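Long-range contacts in metallocarboxypeptidase (Trypanosoma cruzi, PDB 3DWC), which probably releases single amino acids, other than proline, from the C-terminal end of peptides as a metal-dependent peptidase of the M32 family: residues A427-Q432 with T486-Y492; K338-V344 with R499-G505. All coordinates share one frame; numbering follows the deposited sequence.

Contact 1 of 2, residues A427-Q432 with T486-Y492; sequences AMVAAQ and TLNPEHY. With SO4 (sulfate ion), chain S; SO4 (sulfate ion), chain V.
M428, A427 and A431 on helix 421-441 make the dense part of the contact with Y492, near the start of helix 490-501. A427 CB presses on the phenol end of the tyrosine ring, 3.4 Å from Y492 CZ, while the helix backbone at A427 C and M428 N lies over one ring face. The extended M428 side chain crosses that of Y492 at about a right angle; its CG is 3.7 Å from Y492 CD2, and SD reaches P489 CB. A431 CB fits against the Y492 backbone, 3.6 Å from CA. L487 points its CD1 branch at M428 CB and V429.

Q432 holds the loop ahead of helix 490-501. With CG anti to the backbone N (chi1 -171°), its extended chain carries the amide out to the loop backbone. OE1 accepts N488 N on an in-plane lone pair at 2.8 Å, and NE2 donates to T483 and, from above the carbonyl plane, to T486 O at 3.1 Å. The H491 ring lies beside this chain at 51° to the amide, its NE2 bonded to E485. A water joins M428 O to N488 O.

The looser side is polar: N488 OD1 accepts E490 N at 2.9 Å, a capping bond ahead of that helix, and N488 ND2 donates to E485 and to a sulfate. This helix-and-loop packing lies away from the catalytic site, with the A427 side chain about 10 Å from the bound cobalt ion; helix 168-196 meets M428 and P489, and helix 294-309 lies against A427 and A431.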
ATOM      1  N   ALA B 427     -26.665   7.804 -14.416  1.00 26.36           N
ATOM      2  CA  ALA B 427     -27.930   7.113 -14.313  1.00 26.76           C
ATOM      3  C   ALA B 427     -28.586   6.974 -15.686  1.00 27.46           C
ATOM      4  O   ALA B 427     -29.231   5.948 -16.011  1.00 28.83           O
ATOM      5  CB  ALA B 427     -28.876   7.806 -13.276  1.00 26.50           C
ATOM      6  N   MET B 428     -28.443   8.009 -16.505  1.00 25.94           N
ATOM      7  CA  MET B 428     -28.972   7.986 -17.839  1.00 27.14           C
ATOM      8  C   MET B 428     -28.266   7.037 -18.784  1.00 26.58           C
ATOM      9  O   MET B 428     -28.923   6.349 -19.592  1.00 27.54           O
ATOM     10  CB  MET B 428     -28.909   9.433 -18.400  1.00 27.64           C
ATOM     11  CG  MET B 428     -29.855  10.337 -17.728  1.00 27.12           C
ATOM     12  SD  MET B 428     -29.610  12.048 -18.183  1.00 31.88           S
ATOM     13  CE  MET B 428     -30.596  12.823 -16.890  1.00 34.82           C
ATOM     14  N   VAL B 429     -26.931   6.990 -18.712  1.00 25.96           N
ATOM     15  CA  VAL B 429     -26.105   6.017 -19.441  1.00 25.42           C
ATOM     16  C   VAL B 429     -26.513   4.594 -19.090  1.00 26.62           C
ATOM     17  O   VAL B 429     -26.733   3.736 -19.958  1.00 24.71           O
ATOM     18  CB  VAL B 429     -24.566   6.228 -19.206  1.00 25.03           C
ATOM     19  CG1 VAL B 429     -23.700   5.023 -19.661  1.00 23.55           C
ATOM     20  CG2 VAL B 429     -24.083   7.592 -19.805  1.00 23.84           C
ATOM     21  N   ALA B 430     -26.663   4.343 -17.809  1.00 27.30           N
ATOM     22  CA  ALA B 430     -27.052   3.018 -17.350  1.00 27.83           C
ATOM     23  C   ALA B 430     -28.385   2.533 -17.936  1.00 28.41           C
ATOM     24  O   ALA B 430     -28.492   1.378 -18.361  1.00 30.40           O
ATOM     25  CB  ALA B 430     -27.062   2.976 -15.826  1.00 27.11           C
ATOM     26  N   ALA B 431     -29.380   3.426 -17.972  1.00 28.80           N
ATOM     27  CA  ALA B 431     -30.721   3.113 -18.452  1.00 27.30           C
ATOM     28  C   ALA B 431     -30.703   2.882 -19.934  1.00 27.01           C
ATOM     29  O   ALA B 431     -31.314   1.967 -20.384  1.00 27.58           O
ATOM     30  CB  ALA B 431     -31.704   4.278 -18.107  1.00 26.44           C
ATOM     31  N   GLN B 432     -29.987   3.731 -20.667  1.00 27.25           N
ATOM     32  CA  GLN B 432     -29.802   3.627 -22.098  1.00 28.25           C
ATOM     33  C   GLN B 432     -29.103   2.303 -22.501  1.00 28.96           C
ATOM     34  O   GLN B 432     -29.480   1.660 -23.435  1.00 29.65           O
ATOM     35  CB  GLN B 432     -29.013   4.823 -22.625  1.00 26.87           C
ATOM     36  CG  GLN B 432     -28.968   4.895 -24.187  1.00 28.50           C
ATOM     37  CD  GLN B 432     -28.697   6.301 -24.729  1.00 28.69           C
ATOM     38  OE1 GLN B 432     -29.139   7.279 -24.150  1.00 28.27           O
ATOM     39  NE2 GLN B 432     -28.009   6.392 -25.882  1.00 27.93           N
ATOM     40  N   THR B 486     -26.774   9.083 -29.391  1.00 32.77           N
ATOM     41  CA  THR B 486     -26.111   9.876 -28.375  1.00 33.23           C
ATOM     42  C   THR B 486     -26.905   9.827 -27.015  1.00 32.43           C
ATOM     43  O   THR B 486     -28.006   9.337 -26.975  1.00 32.10           O
ATOM     44  CB  THR B 486     -25.912  11.313 -28.980  1.00 33.73           C
ATOM     45  OG1 THR B 486     -24.831  11.961 -28.317  1.00 43.29           O
ATOM     46  CG2 THR B 486     -27.130  12.167 -28.870  1.00 30.51           C
ATOM     47  N   LEU B 487     -26.376  10.353 -25.915  1.00 32.39           N
ATOM     48  CA  LEU B 487     -27.078  10.268 -24.617  1.00 32.22           C
ATOM     49  C   LEU B 487     -28.453  10.891 -24.702  1.00 32.14           C
ATOM     50  O   LEU B 487     -28.584  12.023 -25.135  1.00 30.71           O
ATOM     51  CB  LEU B 487     -26.247  10.843 -23.446  1.00 32.52           C
ATOM     52  CG  LEU B 487     -26.781  10.707 -22.003  1.00 32.03           C
ATOM     53  CD1 LEU B 487     -27.115   9.274 -21.621  1.00 29.81           C
ATOM     54  CD2 LEU B 487     -25.751  11.271 -21.102  1.00 32.39           C
ATOM     55  N   ASN B 488     -29.469  10.090 -24.349  1.00 32.09           N
ATOM     56  CA  ASN B 488     -30.872  10.460 -24.434  1.00 32.16           C
ATOM     57  C   ASN B 488     -31.573  10.170 -23.083  1.00 31.62           C
ATOM     58  O   ASN B 488     -31.714   9.015 -22.696  1.00 32.32           O
ATOM     59  CB  ASN B 488     -31.513   9.625 -25.536  1.00 32.19           C
ATOM     60  CG  ASN B 488     -32.987   9.930 -25.755  1.00 32.89           C
ATOM     61  OD1 ASN B 488     -33.618  10.572 -24.939  1.00 32.98           O
ATOM     62  ND2 ASN B 488     -33.550   9.414 -26.872  1.00 32.38           N
ATOM     63  N   PRO B 489     -32.025  11.205 -22.376  1.00 31.10           N
ATOM     64  CA  PRO B 489     -32.662  10.949 -21.073  1.00 31.68           C
ATOM     65  C   PRO B 489     -34.020  10.244 -21.094  1.00 31.04           C
ATOM     66  O   PRO B 489     -34.538   9.940 -20.030  1.00 32.06           O
ATOM     67  CB  PRO B 489     -32.796  12.357 -20.462  1.00 30.63           C
ATOM     68  CG  PRO B 489     -32.782  13.250 -21.547  1.00 31.54           C
ATOM     69  CD  PRO B 489     -31.942  12.645 -22.640  1.00 32.08           C
ATOM     70  N   GLU B 490     -34.604  10.002 -22.264  1.00 31.45           N
ATOM     71  CA  GLU B 490     -35.906   9.342 -22.315  1.00 31.13           C
ATOM     72  C   GLU B 490     -35.866   7.919 -21.780  1.00 29.50           C
ATOM     73  O   GLU B 490     -36.833   7.465 -21.214  1.00 27.91           O
ATOM     74  CB  GLU B 490     -36.493   9.354 -23.734  1.00 32.50           C
ATOM     75  CG  GLU B 490     -36.725  10.741 -24.303  1.00 38.39           C
ATOM     76  CD  GLU B 490     -37.564  11.654 -23.416  1.00 45.45           C
ATOM     77  OE1 GLU B 490     -38.647  11.231 -22.931  1.00 47.12           O
ATOM     78  OE2 GLU B 490     -37.117  12.816 -23.233  1.00 50.90           O
ATOM     79  N   HIS B 491     -34.744   7.222 -21.963  1.00 28.35           N
ATOM     80  CA  HIS B 491     -34.573   5.901 -21.376  1.00 28.56           C
ATOM     81  C   HIS B 491     -34.647   5.887 -19.838  1.00 28.30           C
ATOM     82  O   HIS B 491     -35.266   4.995 -19.255  1.00 28.17           O
ATOM     83  CB  HIS B 491     -33.271   5.253 -21.872  1.00 28.11           C
ATOM     84  CG  HIS B 491     -33.146   5.224 -23.361  1.00 28.16           C
ATOM     85  ND1 HIS B 491     -33.871   4.360 -24.153  1.00 30.58           N
ATOM     86  CD2 HIS B 491     -32.422   5.990 -24.208  1.00 27.75           C
ATOM     87  CE1 HIS B 491     -33.567   4.570 -25.418  1.00 30.22           C
ATOM     88  NE2 HIS B 491     -32.700   5.563 -25.480  1.00 29.81           N
ATOM     89  N   TYR B 492     -34.070   6.908 -19.198  1.00 28.35           N
ATOM     90  CA  TYR B 492     -34.058   7.005 -17.724  1.00 28.90           C
ATOM     91  C   TYR B 492     -35.478   7.273 -17.266  1.00 28.75           C
ATOM     92  O   TYR B 492     -35.947   6.663 -16.340  1.00 28.03           O
ATOM     93  CB  TYR B 492     -33.118   8.157 -17.331  1.00 28.74           C
ATOM     94  CG  TYR B 492     -32.799   8.378 -15.868  1.00 29.43           C
ATOM     95  CD1 TYR B 492     -32.623   7.316 -14.968  1.00 28.77           C
ATOM     96  CD2 TYR B 492     -32.587   9.657 -15.401  1.00 30.85           C
ATOM     97  CE1 TYR B 492     -32.264   7.548 -13.652  1.00 27.91           C
ATOM     98  CE2 TYR B 492     -32.240   9.891 -14.068  1.00 31.05           C
ATOM     99  CZ  TYR B 492     -32.080   8.840 -13.212  1.00 28.62           C
ATOM    100  OH  TYR B 492     -31.737   9.117 -11.908  1.00 29.63           O
TER
HETATM  101  S   SO4 S 606     -27.798  11.010 -32.491  1.00 53.49           S
HETATM  102  O1  SO4 S 606     -26.938  12.188 -32.661  1.00 51.82           O
HETATM  103  O2  SO4 S 606     -27.053   9.773 -32.716  1.00 49.94           O
HETATM  104  O3  SO4 S 606     -28.402  11.092 -31.161  1.00 51.19           O
HETATM  105  O4  SO4 S 606     -28.871  11.007 -33.488  1.00 54.60           O
HETATM  106  S   SO4 V 612     -37.253   8.463 -27.338  1.00 59.33           S
HETATM  107  O1  SO4 V 612     -38.119   7.965 -28.412  1.00 58.22           O
HETATM  108  O2  SO4 V 612     -36.613   9.720 -27.756  1.00 57.09           O
HETATM  109  O3  SO4 V 612     -38.100   8.791 -26.190  1.00 57.55           O
HETATM  110  O4  SO4 V 612     -36.281   7.406 -26.989  1.00 54.92           O
HETATM  111  O   HOH W   1     -31.236   7.663 -20.398  1.00  6.11           O

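Contact 2 of 2, residues K338-V344 with R499-G505; sequences KRVIQRV and RYRDDRG. With SO4 (sulfate ion), chain U.
The Y500 ring receives Q342 O at its edge, near the ring plane and 3.1 Å from CE1, while R499 CG lies over one face; V344 CG2 approaches obliquely, 3.4 Å from Y500 CD1. The R499 guanidinium takes G505 O at its edge, in plane, and the Q342 amide crosses the arginine chain with its plane only 21° from that of the guanidinium. In this mostly helical M32-family metallopeptidase the chain turns back after helix 490-501, with D503 at positive phi, and its terminal carboxylate docks beside the end of helix 334-341.

Across the contact Q342 NE2 donates to G505 OXT at 2.7 Å; from its own segment R499 NE gives G505 O a nearly straight bond of 3.2 Å (178°) and OXT a weak one. The bend of R499 at chi3 (-69°) turns its guanidinium toward the terminus; its outer nitrogen NH2 pairs with E355, which also binds Y500 OH. Q342 NE2 has a second acceptor in R310 O. The arginine's positive charge probably favours the ionised terminus.

Toward solvent the contact thins to K338, extended past CG, which forms a long salt bridge from NZ to D503 OD1. Helix 168-196 packs on V344 and Y500. A water linking the segments accepts from G505 N at 2.8 Å and lies 2.9 Å from R499 O and 3.0 Å from Q342 OE1.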
ATOM      1  N   LYS B 338     -38.031  -6.673  -2.617  1.00 31.84           N
ATOM      2  CA  LYS B 338     -38.272  -5.648  -3.629  1.00 31.89           C
ATOM      3  C   LYS B 338     -38.885  -4.380  -3.022  1.00 31.92           C
ATOM      4  O   LYS B 338     -38.541  -3.258  -3.389  1.00 31.24           O
ATOM      5  CB  LYS B 338     -39.163  -6.194  -4.743  1.00 32.16           C
ATOM      6  CG  LYS B 338     -39.432  -5.184  -5.838  1.00 33.07           C
ATOM      7  CD  LYS B 338     -40.236  -5.833  -6.964  1.00 34.27           C
ATOM      8  CE  LYS B 338     -40.978  -4.821  -7.785  1.00 37.48           C
ATOM      9  NZ  LYS B 338     -41.818  -5.549  -8.842  1.00 40.33           N
ATOM     10  N   ARG B 339     -39.792  -4.558  -2.077  1.00 33.13           N
ATOM     11  CA  ARG B 339     -40.477  -3.421  -1.458  1.00 33.79           C
ATOM     12  C   ARG B 339     -39.539  -2.610  -0.607  1.00 34.05           C
ATOM     13  O   ARG B 339     -39.606  -1.392  -0.617  1.00 34.72           O
ATOM     14  CB  ARG B 339     -41.689  -3.883  -0.662  1.00 34.32           C
ATOM     15  CG  ARG B 339     -42.923  -3.823  -1.486  1.00 38.04           C
ATOM     16  CD  ARG B 339     -43.680  -5.092  -1.667  1.00 42.09           C
ATOM     17  NE  ARG B 339     -44.736  -5.274  -0.722  1.00 42.94           N
ATOM     18  CZ  ARG B 339     -45.877  -5.943  -0.913  1.00 44.59           C
ATOM     19  NH1 ARG B 339     -46.223  -6.502  -2.067  1.00 46.27           N
ATOM     20  NH2 ARG B 339     -46.711  -6.029   0.099  1.00 44.91           N
ATOM     21  N   VAL B 340     -38.643  -3.299   0.099  1.00 34.11           N
ATOM     22  CA  VAL B 340     -37.584  -2.667   0.884  1.00 33.50           C
ATOM     23  C   VAL B 340     -36.587  -1.903  -0.041  1.00 34.13           C
ATOM     24  O   VAL B 340     -36.343  -0.724   0.134  1.00 34.23           O
ATOM     25  CB  VAL B 340     -36.828  -3.742   1.733  1.00 32.48           C
ATOM     26  CG1 VAL B 340     -35.553  -3.146   2.400  1.00 30.77           C
ATOM     27  CG2 VAL B 340     -37.775  -4.393   2.756  1.00 29.84           C
ATOM     28  N   ILE B 341     -36.033  -2.579  -1.028  1.00 34.93           N
ATOM     29  CA  ILE B 341     -34.993  -2.009  -1.895  1.00 35.78           C
ATOM     30  C   ILE B 341     -35.525  -0.887  -2.841  1.00 36.51           C
ATOM     31  O   ILE B 341     -34.739   0.002  -3.232  1.00 37.80           O
ATOM     32  CB  ILE B 341     -34.257  -3.166  -2.701  1.00 36.60           C
ATOM     33  CG1 ILE B 341     -33.523  -4.174  -1.792  1.00 38.34           C
ATOM     34  CG2 ILE B 341     -33.246  -2.687  -3.720  1.00 36.55           C
ATOM     35  CD1 ILE B 341     -32.503  -3.628  -0.978  1.00 44.25           C
ATOM     36  N   GLN B 342     -36.814  -0.917  -3.216  1.00 36.09           N
ATOM     37  CA  GLN B 342     -37.402   0.087  -4.150  1.00 36.63           C
ATOM     38  C   GLN B 342     -38.247   1.120  -3.424  1.00 38.40           C
ATOM     39  O   GLN B 342     -39.004   1.855  -4.034  1.00 39.83           O
ATOM     40  CB  GLN B 342     -38.265  -0.566  -5.226  1.00 36.13           C
ATOM     41  CG  GLN B 342     -37.446  -1.374  -6.242  1.00 33.14           C
ATOM     42  CD  GLN B 342     -38.280  -1.967  -7.349  1.00 34.96           C
ATOM     43  OE1 GLN B 342     -39.467  -1.671  -7.491  1.00 32.02           O
ATOM     44  NE2 GLN B 342     -37.647  -2.787  -8.179  1.00 29.43           N
ATOM     45  N   ARG B 343     -38.137   1.158  -2.105  1.00 39.73           N
ATOM     46  CA  ARG B 343     -38.960   2.078  -1.310  1.00 39.73           C
ATOM     47  C   ARG B 343     -38.623   3.519  -1.660  1.00 37.93           C
ATOM     48  O   ARG B 343     -37.459   3.847  -1.809  1.00 38.59           O
ATOM     49  CB  ARG B 343     -38.711   1.868   0.180  1.00 40.11           C
ATOM     50  CG  ARG B 343     -39.779   2.559   1.031  1.00 41.42           C
ATOM     51  CD  ARG B 343     -39.281   2.768   2.433  1.00 44.09           C
ATOM     52  NE  ARG B 343     -39.902   1.872   3.400  1.00 47.44           N
ATOM     53  CZ  ARG B 343     -39.312   0.840   4.011  1.00 50.10           C
ATOM     54  NH1 ARG B 343     -38.033   0.479   3.752  1.00 51.52           N
ATOM     55  NH2 ARG B 343     -40.027   0.156   4.899  1.00 50.64           N
ATOM     56  N   VAL B 344     -39.655   4.337  -1.819  1.00 37.37           N
ATOM     57  CA  VAL B 344     -39.510   5.737  -2.185  1.00 37.30           C
ATOM     58  C   VAL B 344     -39.877   6.593  -0.986  1.00 37.43           C
ATOM     59  O   VAL B 344     -41.007   6.534  -0.490  1.00 37.83           O
ATOM     60  CB  VAL B 344     -40.345   6.103  -3.438  1.00 36.92           C
ATOM     61  CG1 VAL B 344     -40.309   7.594  -3.680  1.00 35.30           C
ATOM     62  CG2 VAL B 344     -39.787   5.354  -4.662  1.00 34.73           C
ATOM     63  N   ARG B 499     -40.624   1.240 -13.304  1.00 30.15           N
ATOM     64  CA  ARG B 499     -40.268   0.638 -12.061  1.00 30.66           C
ATOM     65  C   ARG B 499     -41.140   1.205 -10.933  1.00 31.45           C
ATOM     66  O   ARG B 499     -41.742   0.433 -10.196  1.00 31.28           O
ATOM     67  CB  ARG B 499     -38.792   0.831 -11.789  1.00 29.95           C
ATOM     68  CG  ARG B 499     -38.392   0.415 -10.383  1.00 29.25           C
ATOM     69  CD  ARG B 499     -36.891   0.309 -10.238  1.00 29.40           C
ATOM     70  NE  ARG B 499     -36.314  -0.801 -10.985  1.00 22.91           N
ATOM     71  CZ  ARG B 499     -35.012  -1.047 -11.069  1.00 28.35           C
ATOM     72  NH1 ARG B 499     -34.566  -2.114 -11.748  1.00 24.23           N
ATOM     73  NH2 ARG B 499     -34.164  -0.250 -10.444  1.00 29.80           N
ATOM     74  N   TYR B 500     -41.234   2.540 -10.815  1.00 31.77           N
ATOM     75  CA  TYR B 500     -41.894   3.138  -9.652  1.00 32.11           C
ATOM     76  C   TYR B 500     -43.384   3.431  -9.797  1.00 33.34           C
ATOM     77  O   TYR B 500     -44.151   3.350  -8.833  1.00 31.61           O
ATOM     78  CB  TYR B 500     -41.103   4.344  -9.155  1.00 32.34           C
ATOM     79  CG  TYR B 500     -39.746   3.891  -8.642  1.00 32.06           C
ATOM     80  CD1 TYR B 500     -39.616   3.307  -7.383  1.00 32.53           C
ATOM     81  CD2 TYR B 500     -38.617   3.957  -9.449  1.00 33.75           C
ATOM     82  CE1 TYR B 500     -38.391   2.868  -6.930  1.00 31.89           C
ATOM     83  CE2 TYR B 500     -37.379   3.499  -9.008  1.00 31.97           C
ATOM     84  CZ  TYR B 500     -37.285   2.934  -7.761  1.00 31.29           C
ATOM     85  OH  TYR B 500     -36.084   2.465  -7.296  1.00 32.96           O
ATOM     86  N   ARG B 501     -43.786   3.808 -10.996  1.00 35.55           N
ATOM     87  CA  ARG B 501     -45.135   4.198 -11.237  1.00 37.26           C
ATOM     88  C   ARG B 501     -45.962   2.980 -11.660  1.00 38.74           C
ATOM     89  O   ARG B 501     -47.127   2.857 -11.277  1.00 39.33           O
ATOM     90  CB  ARG B 501     -45.154   5.305 -12.286  1.00 37.27           C
ATOM     91  CG  ARG B 501     -46.510   5.947 -12.482  1.00 38.36           C
ATOM     92  CD  ARG B 501     -47.049   5.619 -13.817  1.00 40.97           C
ATOM     93  NE  ARG B 501     -46.611   6.543 -14.829  1.00 40.11           N
ATOM     94  CZ  ARG B 501     -46.280   6.225 -16.084  1.00 41.98           C
ATOM     95  NH1 ARG B 501     -46.228   4.977 -16.539  1.00 41.44           N
ATOM     96  NH2 ARG B 501     -45.948   7.196 -16.901  1.00 41.42           N
ATOM     97  N   ASP B 502     -45.374   2.067 -12.424  1.00 39.75           N
ATOM     98  CA  ASP B 502     -46.083   0.851 -12.865  1.00 40.73           C
ATOM     99  C   ASP B 502     -45.654  -0.430 -12.118  1.00 42.16           C
ATOM    100  O   ASP B 502     -46.170  -1.516 -12.403  1.00 42.42           O
ATOM    101  CB  ASP B 502     -45.849   0.681 -14.360  1.00 41.09           C
ATOM    102  CG  ASP B 502     -46.241   1.918 -15.138  1.00 40.61           C
ATOM    103  OD1 ASP B 502     -47.010   2.660 -14.551  1.00 42.16           O
ATOM    104  OD2 ASP B 502     -45.771   2.177 -16.284  1.00 39.68           O
ATOM    105  N   ASP B 503     -44.709  -0.330 -11.188  1.00 43.12           N
ATOM    106  CA  ASP B 503     -44.314  -1.496 -10.378  1.00 43.81           C
ATOM    107  C   ASP B 503     -43.893  -2.704 -11.244  1.00 44.60           C
ATOM    108  O   ASP B 503     -44.164  -3.866 -10.884  1.00 44.04           O
ATOM    109  CB  ASP B 503     -45.479  -1.898  -9.456  1.00 44.27           C
ATOM    110  CG  ASP B 503     -45.055  -2.856  -8.341  1.00 46.06           C
ATOM    111  OD1 ASP B 503     -43.941  -2.686  -7.797  1.00 52.69           O
ATOM    112  OD2 ASP B 503     -45.845  -3.769  -7.995  1.00 50.70           O
ATOM    113  N   ARG B 504     -43.234  -2.441 -12.377  1.00 45.16           N
ATOM    114  CA  ARG B 504     -42.954  -3.511 -13.354  1.00 45.39           C
ATOM    115  C   ARG B 504     -41.621  -4.249 -13.122  1.00 46.94           C
ATOM    116  O   ARG B 504     -41.299  -5.220 -13.828  1.00 47.86           O
ATOM    117  CB  ARG B 504     -43.026  -2.961 -14.770  1.00 45.26           C
ATOM    118  CG  ARG B 504     -44.451  -2.469 -15.152  1.00 44.41           C
ATOM    119  CD  ARG B 504     -44.489  -1.853 -16.554  1.00 44.04           C
ATOM    120  NE  ARG B 504     -43.834  -2.758 -17.496  1.00 43.42           N
ATOM    121  CZ  ARG B 504     -43.587  -2.496 -18.776  1.00 43.75           C
ATOM    122  NH1 ARG B 504     -43.973  -1.340 -19.334  1.00 43.05           N
ATOM    123  NH2 ARG B 504     -42.965  -3.417 -19.498  1.00 39.44           N
ATOM    124  N   GLY B 505     -40.838  -3.809 -12.140  1.00 47.12           N
ATOM    125  CA  GLY B 505     -39.652  -4.582 -11.750  1.00 46.93           C
ATOM    126  C   GLY B 505     -38.492  -3.677 -11.631  1.00 46.70           C
ATOM    127  O   GLY B 505     -38.312  -2.809 -12.446  1.00 47.05           O
ATOM    128  OXT GLY B 505     -37.749  -3.773 -10.697  1.00 47.94           O
TER
HETATM  129  S   SO4 U 611     -50.051  -6.481   1.076  1.00 71.32           S
HETATM  130  O1  SO4 U 611     -50.278  -7.922   1.253  1.00 70.95           O
HETATM  131  O2  SO4 U 611     -51.286  -5.736   1.335  1.00 71.51           O
HETATM  132  O3  SO4 U 611     -49.036  -6.016   2.014  1.00 70.48           O
HETATM  133  O4  SO4 U 611     -49.633  -6.230  -0.303  1.00 71.41           O
HETATM  134  O   HOH W   2     -34.686   2.860  -4.693  1.00 20.93           O
HETATM  135  O   HOH W   3     -41.167  -2.372  -9.805  1.00 14.83           O

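How the contacts relate
Both contacts pin helix 490-501 to the body of the protein, contact 1 near its beginning and contact 2 at its end and the C-terminal tail. Their centres are 19 Å apart, and helix 168-196 packs on both. Contact 1 lies deeper, about 15 Å from the chain centre against 23 Å, and buries more surface, 561 Å² against 317 Å². Its chemistry mixes apolar packing round Y492, M428 and L487 with a glutamine amide that binds loop backbone. Contact 2, farther out, is more polar: a glutamine amide meets the terminal carboxylate, which an arginine of the same segment also holds, and the lysine-aspartate pair is long; V344 and Y500 supply the apolar part.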